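Local coordinates for microcin B17-processing protein McbC (PDB 6GRH) that is an FMN-dependent oxidoreductase of the nitroreductase family needed to process the inactive microcin B17 precursor into the active antibiotic peptide, at residues Lys102-Ala107 with Phe187-Cys192. Numbering follows the deposited sequence.
Sequences KLLVNA and FALVYC
Leu103 reaches the edge of the Phe187 ring with a single methyl: its CD2 lies close to the ring plane, 3.7 Å from Phe187 CE2 and the same distance from CZ. With Leu103 CG opposite the backbone N (chi1 178°), CD2 is carried to the ring and also lies 4.1 Å from Leu189 CD1. The other methyl of Leu189, CD2, packs on the next helix residue, 3.9 Å from Leu104 CD2. Leu189 thus divides its fork between two consecutive leucines. Phe187 CG sits between the backbone N and the carbonyl carbon (chi1 68°), which brings the CE2-CZ edge of the ring up to Leu103. The ring is also stacked with Phe262 of strand 254-263, which touches Leu103 and Leu189 as well. All four touching residues are buried, and the contact between the segments is wholly apolar.

On the helix, Asn106 joins the segment to the second subunit, another copy of the protein: its OD1 accepts from Phe78 N of that subunit. Within the helix, Asn106 ND2 bonds to Lys102 O (2.7 Å), almost straight at 168°, with Lys102 O almost in the plane of the Asn106 amide. Strand 187-194 is an inner strand, paired with 129-135 and 254-263. Through Leu103 and Leu104, helix 97-108 packs on this strand of the antiparallel sheet, part of the α+β core of the FMN-dependent nitroreductase fold.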
ATOM      1  N   LYS D 102      23.958  15.752  31.875  1.00 41.97           N
ATOM      2  CA  LYS D 102      24.599  14.464  32.103  1.00 42.40           C
ATOM      3  C   LYS D 102      23.929  13.358  31.307  1.00 40.46           C
ATOM      4  O   LYS D 102      24.611  12.506  30.728  1.00 39.33           O
ATOM      5  CB  LYS D 102      24.540  14.062  33.574  1.00 44.66           C
ATOM      6  CG  LYS D 102      25.664  14.544  34.430  1.00 47.62           C
ATOM      7  CD  LYS D 102      25.651  13.782  35.744  1.00 49.38           C
ATOM      8  CE  LYS D 102      26.418  14.509  36.825  1.00 52.22           C
ATOM      9  NZ  LYS D 102      26.400  13.674  38.061  1.00 54.06           N
ATOM     10  N   LEU D 103      22.599  13.344  31.311  1.00 39.52           N
ATOM     11  CA  LEU D 103      21.870  12.343  30.520  1.00 38.53           C
ATOM     12  C   LEU D 103      22.252  12.434  29.042  1.00 36.66           C
ATOM     13  O   LEU D 103      22.590  11.434  28.429  1.00 36.16           O
ATOM     14  CB  LEU D 103      20.355  12.495  30.681  1.00 38.34           C
ATOM     15  CG  LEU D 103      19.497  11.535  29.866  1.00 37.58           C
ATOM     16  CD1 LEU D 103      19.775  10.098  30.279  1.00 38.13           C
ATOM     17  CD2 LEU D 103      18.032  11.893  30.045  1.00 37.88           C
ATOM     18  N   LEU D 104      22.207  13.650  28.504  1.00 36.33           N
ATOM     19  CA  LEU D 104      22.332  13.884  27.078  1.00 35.56           C
ATOM     20  C   LEU D 104      23.723  13.519  26.553  1.00 35.14           C
ATOM     21  O   LEU D 104      23.835  12.748  25.596  1.00 34.17           O
ATOM     22  CB  LEU D 104      21.984  15.342  26.730  1.00 36.11           C
ATOM     23  CG  LEU D 104      20.513  15.753  26.936  1.00 36.00           C
ATOM     24  CD1 LEU D 104      20.377  17.261  26.842  1.00 36.55           C
ATOM     25  CD2 LEU D 104      19.576  15.079  25.952  1.00 35.46           C
ATOM     26  N   VAL D 105      24.767  14.050  27.193  1.00 36.15           N
ATOM     27  CA  VAL D 105      26.153  13.814  26.715  1.00 36.84           C
ATOM     28  C   VAL D 105      26.567  12.341  26.858  1.00 36.69           C
ATOM     29  O   VAL D 105      27.136  11.781  25.942  1.00 37.15           O
ATOM     30  CB  VAL D 105      27.203  14.760  27.339  1.00 37.93           C
ATOM     31  CG1 VAL D 105      26.841  16.211  27.051  1.00 38.08           C
ATOM     32  CG2 VAL D 105      27.411  14.502  28.828  1.00 38.56           C
ATOM     33  N   ASN D 106      26.184  11.693  27.957  1.00 36.86           N
ATOM     34  CA  ASN D 106      26.500  10.269  28.127  1.00 36.53           C
ATOM     35  C   ASN D 106      25.721   9.329  27.205  1.00 35.43           C
ATOM     36  O   ASN D 106      26.304   8.399  26.658  1.00 35.36           O
ATOM     37  CB  ASN D 106      26.330   9.861  29.587  1.00 36.89           C
ATOM     38  CG  ASN D 106      27.431  10.416  30.458  1.00 38.19           C
ATOM     39  OD1 ASN D 106      28.560   9.891  30.459  1.00 38.47           O
ATOM     40  ND2 ASN D 106      27.134  11.510  31.171  1.00 37.94           N
ATOM     41  N   ALA D 107      24.418   9.578  27.017  1.00 34.65           N
ATOM     42  CA  ALA D 107      23.600   8.740  26.144  1.00 32.93           C
ATOM     43  C   ALA D 107      23.908   8.882  24.666  1.00 32.30           C
ATOM     44  O   ALA D 107      23.808   7.896  23.943  1.00 31.15           O
ATOM     45  CB  ALA D 107      22.105   8.989  26.371  1.00 32.40           C
ATOM     46  N   PHE D 187      10.785  15.904  32.670  1.00 33.93           N
ATOM     47  CA  PHE D 187      11.058  16.172  31.277  1.00 33.49           C
ATOM     48  C   PHE D 187      10.850  14.932  30.442  1.00 32.64           C
ATOM     49  O   PHE D 187      10.657  13.845  30.984  1.00 32.51           O
ATOM     50  CB  PHE D 187      12.481  16.754  31.105  1.00 34.27           C
ATOM     51  CG  PHE D 187      13.609  15.796  31.402  1.00 34.16           C
ATOM     52  CD1 PHE D 187      14.071  15.615  32.691  1.00 35.48           C
ATOM     53  CD2 PHE D 187      14.266  15.134  30.364  1.00 33.75           C
ATOM     54  CE1 PHE D 187      15.157  14.769  32.967  1.00 35.75           C
ATOM     55  CE2 PHE D 187      15.322  14.267  30.631  1.00 33.98           C
ATOM     56  CZ  PHE D 187      15.775  14.101  31.944  1.00 35.26           C
ATOM     57  N   ALA D 188      10.846  15.121  29.122  1.00 31.84           N
ATOM     58  CA  ALA D 188      10.812  14.018  28.175  1.00 30.83           C
ATOM     59  C   ALA D 188      11.867  14.168  27.117  1.00 30.45           C
ATOM     60  O   ALA D 188      12.297  15.264  26.818  1.00 31.17           O
ATOM     61  CB  ALA D 188       9.449  13.926  27.518  1.00 29.92           C
ATOM     62  N   LEU D 189      12.279  13.043  26.552  1.00 30.28           N
ATOM     63  CA  LEU D 189      12.989  13.043  25.281  1.00 30.09           C
ATOM     64  C   LEU D 189      12.014  12.547  24.230  1.00 29.04           C
ATOM     65  O   LEU D 189      11.247  11.606  24.481  1.00 29.12           O
ATOM     66  CB  LEU D 189      14.258  12.194  25.329  1.00 30.11           C
ATOM     67  CG  LEU D 189      15.339  12.670  26.304  1.00 31.43           C
ATOM     68  CD1 LEU D 189      16.498  11.697  26.260  1.00 31.46           C
ATOM     69  CD2 LEU D 189      15.780  14.106  26.005  1.00 31.98           C
ATOM     70  N   VAL D 190      12.028  13.194  23.068  1.00 29.13           N
ATOM     71  CA  VAL D 190      11.229  12.790  21.923  1.00 28.07           C
ATOM     72  C   VAL D 190      12.179  12.470  20.759  1.00 27.98           C
ATOM     73  O   VAL D 190      12.976  13.316  20.347  1.00 28.83           O
ATOM     74  CB  VAL D 190      10.228  13.878  21.518  1.00 28.11           C
ATOM     75  CG1 VAL D 190       9.324  13.379  20.399  1.00 27.95           C
ATOM     76  CG2 VAL D 190       9.376  14.315  22.691  1.00 28.91           C
ATOM     77  N   TYR D 191      12.116  11.238  20.262  1.00 26.74           N
ATOM     78  CA  TYR D 191      12.999  10.766  19.208  1.00 26.16           C
ATOM     79  C   TYR D 191      12.239  10.841  17.898  1.00 25.79           C
ATOM     80  O   TYR D 191      11.163  10.249  17.792  1.00 25.15           O
ATOM     81  CB  TYR D 191      13.452   9.322  19.477  1.00 25.52           C
ATOM     82  CG  TYR D 191      14.166   9.141  20.767  1.00 26.10           C
ATOM     83  CD1 TYR D 191      15.563   9.148  20.817  1.00 26.48           C
ATOM     84  CD2 TYR D 191      13.453   8.982  21.978  1.00 26.35           C
ATOM     85  CE1 TYR D 191      16.233   9.006  22.033  1.00 27.23           C
ATOM     86  CE2 TYR D 191      14.112   8.813  23.199  1.00 26.75           C
ATOM     87  CZ  TYR D 191      15.503   8.826  23.220  1.00 27.23           C
ATOM     88  OH  TYR D 191      16.179   8.644  24.389  1.00 27.32           O
ATOM     89  N   CYS D 192      12.798  11.546  16.915  1.00 26.10           N
ATOM     90  CA  CYS D 192      12.108  11.842  15.667  1.00 26.54           C
ATOM     91  C   CYS D 192      12.908  11.397  14.450  1.00 26.12           C
ATOM     92  O   CYS D 192      14.108  11.604  14.386  1.00 27.14           O
ATOM     93  CB  CYS D 192      11.857  13.335  15.549  1.00 27.60           C
ATOM     94  SG  CYS D 192      10.815  13.968  16.882  1.00 30.99           S
TER